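Local coordinates for protein DTDP-4-dehydrorhamnose reductase, rfbD ortholog (Clostridium acetobutylicum, PDB 1VL0) that probably catalyses the NAD(P)H-dependent reduction of dTDP-6-deoxy-L-lyxo-4-hexulose to dTDP-L-rhamnose, a step in dTDP-L-rhamnose biosynthesis, at residues I49-V55 against I92-L97; E107-T113 against K154-T160. All coordinates share one frame; numbering follows the deposited sequence.

Interaction 1: residues I49-V55 against I92-L97. With NAI (1,4-dihydronicotinamide adenine dinucleotide), chain D.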
loop_
_atom_site.group_PDB
_atom_site.type_symbol
_atom_site.label_atom_id
_atom_site.label_comp_id
_atom_site.label_asym_id
_atom_site.label_seq_id
_atom_site.Cartn_x
_atom_site.Cartn_y
_atom_site.Cartn_z
ATOM N N ILE A 49 -17.014 8.520 -15.424
ATOM C CA ILE A 49 -15.754 8.084 -14.875
ATOM C C ILE A 49 -15.668 6.572 -14.647
ATOM O O ILE A 49 -14.575 6.072 -14.458
ATOM C CB ILE A 49 -15.396 8.854 -13.573
ATOM C CG1 ILE A 49 -16.287 8.442 -12.391
ATOM C CG2 ILE A 49 -15.439 10.375 -13.795
ATOM C CD1 ILE A 49 -15.848 9.127 -11.084
ATOM N N THR A 50 -16.798 5.857 -14.690
ATOM C CA THR A 50 -16.803 4.418 -14.475
ATOM C C THR A 50 -16.435 3.638 -15.732
ATOM O O THR A 50 -16.264 2.425 -15.653
ATOM C CB THR A 50 -18.166 3.900 -13.993
ATOM O OG1 THR A 50 -19.152 4.091 -15.010
ATOM C CG2 THR A 50 -18.667 4.691 -12.833
ATOM N N ASN A 51 -16.269 4.344 -16.851
ATOM C CA ASN A 51 -15.964 3.756 -18.123
ATOM C C ASN A 51 -14.510 3.951 -18.507
ATOM O O ASN A 51 -14.103 5.058 -18.877
ATOM C CB ASN A 51 -16.845 4.423 -19.183
ATOM C CG ASN A 51 -16.759 3.737 -20.557
ATOM O OD1 ASN A 51 -15.687 3.408 -21.079
ATOM N ND2 ASN A 51 -17.910 3.506 -21.128
ATOM N N VAL A 52 -13.746 2.861 -18.506
ATOM C CA VAL A 52 -12.280 2.960 -18.597
ATOM C C VAL A 52 -11.826 3.496 -19.939
ATOM O O VAL A 52 -10.979 4.366 -20.011
ATOM C CB VAL A 52 -11.551 1.614 -18.234
ATOM C CG1 VAL A 52 -11.928 0.504 -19.108
ATOM C CG2 VAL A 52 -10.044 1.780 -18.283
ATOM N N LEU A 53 -12.427 3.019 -21.011
ATOM C CA LEU A 53 -12.021 3.431 -22.317
ATOM C C LEU A 53 -12.310 4.913 -22.549
ATOM O O LEU A 53 -11.494 5.642 -23.135
ATOM C CB LEU A 53 -12.715 2.552 -23.374
ATOM C CG LEU A 53 -12.360 1.044 -23.332
ATOM C CD1 LEU A 53 -13.071 0.327 -24.496
ATOM C CD2 LEU A 53 -10.828 0.760 -23.352
ATOM N N ALA A 54 -13.476 5.355 -22.118
ATOM C CA ALA A 54 -13.874 6.752 -22.254
ATOM C C ALA A 54 -12.920 7.642 -21.457
ATOM O O ALA A 54 -12.435 8.689 -21.941
ATOM C CB ALA A 54 -15.326 6.933 -21.753
ATOM N N VAL A 55 -12.658 7.238 -20.204
ATOM C CA VAL A 55 -11.732 7.997 -19.366
ATOM C C VAL A 55 -10.313 8.103 -19.972
ATOM O O VAL A 55 -9.734 9.207 -20.032
ATOM C CB VAL A 55 -11.664 7.439 -17.986
ATOM C CG1 VAL A 55 -10.555 8.113 -17.221
ATOM C CG2 VAL A 55 -12.976 7.657 -17.278
ATOM N N ILE A 92 -14.104 2.294 -8.693
ATOM C CA ILE A 92 -13.625 2.127 -10.080
ATOM C C ILE A 92 -13.410 3.478 -10.753
ATOM O O ILE A 92 -12.500 3.649 -11.546
ATOM C CB ILE A 92 -14.639 1.300 -10.940
ATOM C CG1 ILE A 92 -14.844 -0.127 -10.421
ATOM C CG2 ILE A 92 -14.240 1.252 -12.437
ATOM C CD1 ILE A 92 -13.638 -0.853 -10.102
ATOM N N GLY A 93 -14.287 4.441 -10.467
ATOM C CA GLY A 93 -14.101 5.787 -11.005
ATOM C C GLY A 93 -12.762 6.389 -10.654
ATOM O O GLY A 93 -12.002 6.774 -11.520
ATOM N N PRO A 94 -12.463 6.484 -9.363
ATOM C CA PRO A 94 -11.129 6.919 -8.900
ATOM C C PRO A 94 -9.933 6.133 -9.492
ATOM O O PRO A 94 -8.917 6.756 -9.968
ATOM C CB PRO A 94 -11.225 6.776 -7.397
ATOM C CG PRO A 94 -12.683 6.954 -7.120
ATOM C CD PRO A 94 -13.410 6.334 -8.262
ATOM N N LYS A 95 -10.098 4.811 -9.572
ATOM C CA LYS A 95 -9.112 3.932 -10.211
ATOM C C LYS A 95 -8.862 4.384 -11.624
ATOM O O LYS A 95 -7.711 4.522 -12.025
ATOM C CB LYS A 95 -9.620 2.470 -10.267
ATOM C CG LYS A 95 -8.794 1.516 -11.178
ATOM C CD LYS A 95 -9.485 0.182 -11.490
ATOM C CE LYS A 95 -9.822 -0.017 -12.975
ATOM N NZ LYS A 95 -8.737 -0.033 -13.961
ATOM N N ASN A 96 -9.943 4.557 -12.379
ATOM C CA ASN A 96 -9.840 4.928 -13.782
ATOM C C ASN A 96 -9.154 6.279 -13.943
ATOM O O ASN A 96 -8.318 6.476 -14.866
ATOM C CB ASN A 96 -11.224 4.947 -14.473
ATOM C CG ASN A 96 -11.838 3.548 -14.655
ATOM O OD1 ASN A 96 -11.141 2.562 -14.661
ATOM N ND2 ASN A 96 -13.151 3.487 -14.853
ATOM N N LEU A 97 -9.517 7.220 -13.080
ATOM C CA LEU A 97 -8.984 8.579 -13.160
ATOM C C LEU A 97 -7.534 8.668 -12.739
ATOM O O LEU A 97 -6.730 9.395 -13.343
ATOM C CB LEU A 97 -9.842 9.511 -12.292
ATOM C CG LEU A 97 -11.307 9.693 -12.709
ATOM C CD1 LEU A 97 -12.040 10.459 -11.623
ATOM C CD2 LEU A 97 -11.438 10.461 -14.036
HETATM P PA NAI D . -22.694 15.983 -4.823
HETATM O O1A NAI D . -23.594 14.805 -4.573
HETATM O O2A NAI D . -23.318 17.315 -4.487
HETATM O O5B NAI D . -22.171 15.847 -6.334
HETATM C C5B NAI D . -21.601 14.613 -6.722
HETATM C C4B NAI D . -21.561 14.485 -8.239
HETATM O O4B NAI D . -21.344 13.122 -8.599
HETATM C C3B NAI D . -22.849 14.862 -8.969
HETATM O O3B NAI D . -22.654 16.026 -9.750
HETATM C C2B NAI D . -23.121 13.615 -9.824
HETATM O O2B NAI D . -23.830 13.850 -11.034
HETATM C C1B NAI D . -21.689 13.093 -9.970
HETATM N N9A NAI D . -21.480 11.783 -10.615
HETATM C C8A NAI D . -22.168 10.639 -10.321
HETATM N N7A NAI D . -21.724 9.657 -11.131
HETATM C C5A NAI D . -20.774 10.140 -11.965
HETATM C C6A NAI D . -20.023 9.538 -12.976
HETATM N N6A NAI D . -20.191 8.262 -13.287
HETATM N N1A NAI D . -19.104 10.291 -13.671
HETATM C C2A NAI D . -18.925 11.641 -13.351
HETATM N N3A NAI D . -19.683 12.244 -12.379
HETATM C C4A NAI D . -20.600 11.501 -11.665
HETATM O O3 NAI D . -21.323 15.735 -4.029
HETATM P PN NAI D . -20.684 16.655 -2.860
HETATM O O1N NAI D . -19.871 17.743 -3.436
HETATM O O2N NAI D . -21.698 16.815 -1.793
HETATM O O5D NAI D . -19.522 15.633 -2.387
HETATM C C5D NAI D . -18.197 15.844 -2.856
HETATM C C4D NAI D . -17.290 14.791 -2.277
HETATM O O4D NAI D . -17.304 14.816 -0.834
HETATM C C3D NAI D . -17.679 13.379 -2.714
HETATM O O3D NAI D . -16.486 12.804 -3.167
HETATM C C2D NAI D . -18.210 12.694 -1.455
HETATM O O2D NAI D . -17.999 11.291 -1.328
HETATM C C1D NAI D . -17.446 13.471 -0.376
HETATM N N1N NAI D . -18.132 13.519 0.913
HETATM C C2N NAI D . -19.257 14.303 1.039
HETATM C C3N NAI D . -19.881 14.357 2.284
HETATM C C7N NAI D . -21.276 14.894 2.402
HETATM O O7N NAI D . -21.737 15.211 3.689
HETATM N N7N NAI D . -22.037 15.061 1.313
HETATM C C4N NAI D . -19.359 13.630 3.363
HETATM C C5N NAI D . -18.220 12.839 3.218
HETATM C C6N NAI D . -17.627 12.807 1.960
#
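I49 meets helix 83-104 with both its carbonyl and its side chain. The I49 O accepts from N96 ND2 at 3.0 Å, and the N-H points almost straight at it (168°). This oxygen lies close to the amide plane of N96. It also receives a CA-H...O contact from G93 CA at 3.5 Å. CG1 of I49 lies between the backbone N and the carbonyl carbon (chi1 71°), and CD1 beyond it runs over the bare CA of G93, 3.8 Å away. The CG2 branch reaches L97 CD2 at 4.0 Å. I49 N donates to N1A of the dinucleotide at 3.3 Å, in a nearly straight bond. One residue thus faces the adenine with its N-H and the helix with its C=O. The carbonyl O of T50 faces I92 CG2, while T50 OG1 hydrogen-bonds to D48. N51 caps helix 52-62: its OD1 accepts from A54 N at 3.1 Å, from above the carbonyl plane. V52 lies across the N96 amide at about a right angle, with V52 CB 3.7 Å from N96 OD1. V55 CG1, anti to the backbone N (chi1 172°), packs on N96 O and on L97 CD2. The arrangement belongs to the adenine end of a Rossmann-fold dinucleotide site, where the loop before helix 52-62 borders the base.

Interaction 2: residues E107-T113 against K154-T160. With NAI (1,4-dihydronicotinamide adenine dinucleotide), chain D.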
loop_
_atom_site.group_PDB
_atom_site.type_symbol
_atom_site.label_atom_id
_atom_site.label_comp_id
_atom_site.label_asym_id
_atom_site.label_seq_id
_atom_site.Cartn_x
_atom_site.Cartn_y
_atom_site.Cartn_z
ATOM N N GLU A 107 -1.625 14.964 -11.811
ATOM C CA GLU A 107 -1.880 14.778 -10.351
ATOM C C GLU A 107 -3.333 14.445 -10.207
ATOM O O GLU A 107 -4.124 14.758 -11.073
ATOM C CB GLU A 107 -1.649 16.099 -9.609
ATOM C CG GLU A 107 -0.258 16.720 -9.755
ATOM C CD GLU A 107 -0.157 18.034 -8.992
ATOM O OE1 GLU A 107 -0.710 19.030 -9.478
ATOM O OE2 GLU A 107 0.429 18.074 -7.895
ATOM N N ILE A 108 -3.695 13.789 -9.125
ATOM C CA ILE A 108 -5.070 13.518 -8.878
ATOM C C ILE A 108 -5.442 13.906 -7.453
ATOM O O ILE A 108 -4.754 13.522 -6.495
ATOM C CB ILE A 108 -5.454 12.031 -9.183
ATOM C CG1 ILE A 108 -6.904 11.784 -8.749
ATOM C CG2 ILE A 108 -4.539 11.011 -8.476
ATOM C CD1 ILE A 108 -7.538 10.613 -9.305
ATOM N N VAL A 109 -6.531 14.681 -7.312
ATOM C CA VAL A 109 -7.144 14.901 -6.012
ATOM C C VAL A 109 -8.373 14.022 -5.965
ATOM O O VAL A 109 -9.220 14.059 -6.827
ATOM C CB VAL A 109 -7.579 16.344 -5.741
ATOM C CG1 VAL A 109 -8.222 16.489 -4.402
ATOM C CG2 VAL A 109 -6.388 17.293 -5.803
ATOM N N GLN A 110 -8.457 13.236 -4.911
ATOM C CA GLN A 110 -9.621 12.362 -4.648
ATOM C C GLN A 110 -10.285 12.763 -3.313
ATOM O O GLN A 110 -9.662 12.720 -2.240
ATOM C CB GLN A 110 -9.128 10.940 -4.540
ATOM C CG GLN A 110 -10.123 9.933 -3.939
ATOM C CD GLN A 110 -11.352 9.760 -4.795
ATOM O OE1 GLN A 110 -11.390 10.170 -5.970
ATOM N NE2 GLN A 110 -12.361 9.138 -4.218
ATOM N N ILE A 111 -11.540 13.140 -3.393
ATOM C CA ILE A 111 -12.242 13.546 -2.226
ATOM C C ILE A 111 -12.882 12.304 -1.579
ATOM O O ILE A 111 -13.526 11.484 -2.260
ATOM C CB ILE A 111 -13.333 14.621 -2.551
ATOM C CG1 ILE A 111 -12.770 15.778 -3.390
ATOM C CG2 ILE A 111 -13.928 15.129 -1.218
ATOM C CD1 ILE A 111 -11.815 16.712 -2.695
ATOM N N SER A 112 -12.706 12.179 -0.273
ATOM C CA SER A 112 -13.155 11.021 0.446
ATOM C C SER A 112 -13.914 11.443 1.729
ATOM O O SER A 112 -14.354 12.597 1.867
ATOM C CB SER A 112 -11.954 10.104 0.789
ATOM O OG SER A 112 -12.350 8.779 1.198
ATOM N N THR A 113 -14.040 10.506 2.672
ATOM C CA THR A 113 -15.062 10.560 3.707
ATOM C C THR A 113 -14.597 10.067 5.073
ATOM O O THR A 113 -13.763 9.180 5.203
ATOM C CB THR A 113 -16.336 9.787 3.222
ATOM O OG1 THR A 113 -17.369 9.800 4.231
ATOM C CG2 THR A 113 -16.055 8.320 2.975
ATOM N N LYS A 154 1.547 10.939 -7.559
ATOM C CA LYS A 154 1.125 12.321 -7.389
ATOM C C LYS A 154 -0.342 12.380 -6.995
ATOM O O LYS A 154 -1.192 12.765 -7.767
ATOM C CB LYS A 154 1.442 13.181 -8.635
ATOM C CG LYS A 154 2.937 13.378 -8.835
ATOM C CD LYS A 154 3.304 14.342 -10.028
ATOM C CE LYS A 154 4.758 14.850 -9.884
ATOM N NZ LYS A 154 4.984 15.701 -8.671
ATOM N N TYR A 155 -0.637 11.981 -5.741
ATOM C CA TYR A 155 -1.981 11.944 -5.256
ATOM C C TYR A 155 -2.208 12.862 -4.052
ATOM O O TYR A 155 -1.307 13.128 -3.249
ATOM C CB TYR A 155 -2.424 10.493 -4.874
ATOM C CG TYR A 155 -1.791 10.010 -3.622
ATOM C CD1 TYR A 155 -0.585 9.348 -3.662
ATOM C CD2 TYR A 155 -2.392 10.212 -2.384
ATOM C CE1 TYR A 155 0.018 8.911 -2.490
ATOM C CE2 TYR A 155 -1.779 9.802 -1.208
ATOM C CZ TYR A 155 -0.577 9.161 -1.270
ATOM O OH TYR A 155 0.042 8.717 -0.109
ATOM N N TYR A 156 -3.464 13.292 -3.918
ATOM C CA TYR A 156 -3.961 13.979 -2.720
ATOM C C TYR A 156 -5.298 13.316 -2.391
ATOM O O TYR A 156 -6.171 13.225 -3.206
ATOM C CB TYR A 156 -4.203 15.458 -2.946
ATOM C CG TYR A 156 -3.109 16.261 -3.626
ATOM C CD1 TYR A 156 -3.016 16.304 -5.005
ATOM C CD2 TYR A 156 -2.222 17.024 -2.891
ATOM C CE1 TYR A 156 -2.064 17.093 -5.632
ATOM C CE2 TYR A 156 -1.260 17.790 -3.510
ATOM C CZ TYR A 156 -1.212 17.841 -4.879
ATOM O OH TYR A 156 -0.221 18.597 -5.497
ATOM N N ILE A 157 -5.419 12.787 -1.195
ATOM C CA ILE A 157 -6.722 12.276 -0.723
ATOM C C ILE A 157 -7.155 13.240 0.344
ATOM O O ILE A 157 -6.409 13.475 1.291
ATOM C CB ILE A 157 -6.596 10.836 -0.208
ATOM C CG1 ILE A 157 -6.376 9.873 -1.408
ATOM C CG2 ILE A 157 -7.834 10.379 0.587
ATOM C CD1 ILE A 157 -5.788 8.602 -1.001
ATOM N N VAL A 158 -8.339 13.823 0.164
ATOM C CA VAL A 158 -8.877 14.809 1.101
ATOM C C VAL A 158 -10.223 14.314 1.654
ATOM O O VAL A 158 -11.217 14.235 0.902
ATOM C CB VAL A 158 -9.037 16.186 0.454
ATOM C CG1 VAL A 158 -9.514 17.230 1.502
ATOM C CG2 VAL A 158 -7.682 16.659 -0.210
ATOM N N ARG A 159 -10.209 13.854 2.907
ATOM C CA ARG A 159 -11.397 13.330 3.567
ATOM C C ARG A 159 -12.192 14.458 4.160
ATOM O O ARG A 159 -11.666 15.282 4.896
ATOM C CB ARG A 159 -11.044 12.325 4.678
ATOM C CG ARG A 159 -10.202 11.170 4.226
ATOM C CD ARG A 159 -10.151 10.079 5.273
ATOM N NE ARG A 159 -9.335 8.938 4.846
ATOM C CZ ARG A 159 -8.371 8.351 5.532
ATOM N NH1 ARG A 159 -8.023 8.764 6.740
ATOM N NH2 ARG A 159 -7.745 7.322 4.972
ATOM N N THR A 160 -13.483 14.481 3.881
ATOM C CA THR A 160 -14.331 15.487 4.466
ATOM C C THR A 160 -15.608 14.874 5.077
ATOM O O THR A 160 -15.758 13.652 5.101
ATOM C CB THR A 160 -14.623 16.606 3.480
ATOM O OG1 THR A 160 -15.250 17.697 4.192
ATOM C CG2 THR A 160 -15.615 16.202 2.419
HETATM P PA NAI D . -22.694 15.983 -4.823
HETATM O O1A NAI D . -23.594 14.805 -4.573
HETATM O O2A NAI D . -23.318 17.315 -4.487
HETATM O O5B NAI D . -22.171 15.847 -6.334
HETATM C C5B NAI D . -21.601 14.613 -6.722
HETATM C C4B NAI D . -21.561 14.485 -8.239
HETATM O O4B NAI D . -21.344 13.122 -8.599
HETATM C C3B NAI D . -22.849 14.862 -8.969
HETATM O O3B NAI D . -22.654 16.026 -9.750
HETATM C C2B NAI D . -23.121 13.615 -9.824
HETATM O O2B NAI D . -23.830 13.850 -11.034
HETATM C C1B NAI D . -21.689 13.093 -9.970
HETATM N N9A NAI D . -21.480 11.783 -10.615
HETATM C C8A NAI D . -22.168 10.639 -10.321
HETATM N N7A NAI D . -21.724 9.657 -11.131
HETATM C C5A NAI D . -20.774 10.140 -11.965
HETATM C C6A NAI D . -20.023 9.538 -12.976
HETATM N N6A NAI D . -20.191 8.262 -13.287
HETATM N N1A NAI D . -19.104 10.291 -13.671
HETATM C C2A NAI D . -18.925 11.641 -13.351
HETATM N N3A NAI D . -19.683 12.244 -12.379
HETATM C C4A NAI D . -20.600 11.501 -11.665
HETATM O O3 NAI D . -21.323 15.735 -4.029
HETATM P PN NAI D . -20.684 16.655 -2.860
HETATM O O1N NAI D . -19.871 17.743 -3.436
HETATM O O2N NAI D . -21.698 16.815 -1.793
HETATM O O5D NAI D . -19.522 15.633 -2.387
HETATM C C5D NAI D . -18.197 15.844 -2.856
HETATM C C4D NAI D . -17.290 14.791 -2.277
HETATM O O4D NAI D . -17.304 14.816 -0.834
HETATM C C3D NAI D . -17.679 13.379 -2.714
HETATM O O3D NAI D . -16.486 12.804 -3.167
HETATM C C2D NAI D . -18.210 12.694 -1.455
HETATM O O2D NAI D . -17.999 11.291 -1.328
HETATM C C1D NAI D . -17.446 13.471 -0.376
HETATM N N1N NAI D . -18.132 13.519 0.913
HETATM C C2N NAI D . -19.257 14.303 1.039
HETATM C C3N NAI D . -19.881 14.357 2.284
HETATM C C7N NAI D . -21.276 14.894 2.402
HETATM O O7N NAI D . -21.737 15.211 3.689
HETATM N N7N NAI D . -22.037 15.061 1.313
HETATM C C4N NAI D . -19.359 13.630 3.363
HETATM C C5N NAI D . -18.220 12.839 3.218
HETATM C C6N NAI D . -17.627 12.807 1.960
#
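Y156 OH donates to E107 OE2 at 2.5 Å, at the start of two parallel strands. The carboxylate sits at the edge of the ring, with the two planes 68° apart, and OE2 is met from above the carboxylate plane. With CG beside the backbone N (chi1 -48°), the ring of Y156 turns its hydroxyl edge to E107. Six backbone bonds then join the strands. I108 N donates to K154 O, Q110 N to Y156 O and S112 N to V158 O. Returning bonds run from Y156 N to I108 O, V158 N to Q110 O and T160 N to S112 O. On the V109 face, V109 CG2 lies 3.6 Å from Y156 CD1, and V109 CG1 meets V158 CG2 at 4.2 Å. I111 CD1 packs on V158 CB further along. On the other face, S112 CB lies 4.0 Å from R159 CG. The polar ends of S112 and R159 both go to E145. At the C-terminal end T160 O is 3.2 Å and T113 OG1 3.3 Å from the dinucleotide C5N; T113 OG1 hydrogen-bonds to Y115 N. The dinucleotide O3D makes a weak bond to I111 O, which also accepts from K141 NZ. In the central sheet, strand 66-69 flanks 107-113 and strand 214-217 flanks 155-164. Helix 197-210 covers the V109 and V158 face, and helices 83-104 and 136-151 pack against the other.

How the interactions relate
Both contacts are buried, but interaction 2 lies in the central sheet, its centre about 10 Å from the centre of the chain, while the centre of interaction 1 is about 19 Å away from it. Helix 83-104 leads directly into strand 107-113, and the two contacts touch where P94 packs on Q110 and L97 on I108. Their chemistry follows their place. Residues 49-55 and 92-97 rely on one hydrogen bond from a side-chain amide and apolar packing between a loop, a helix start and a helix. Residues 107-113 and 154-160 share a regular backbone ladder. Both touch the same dinucleotide, interaction 1 at the adenine and interaction 2 at the nicotinamide and its ribose.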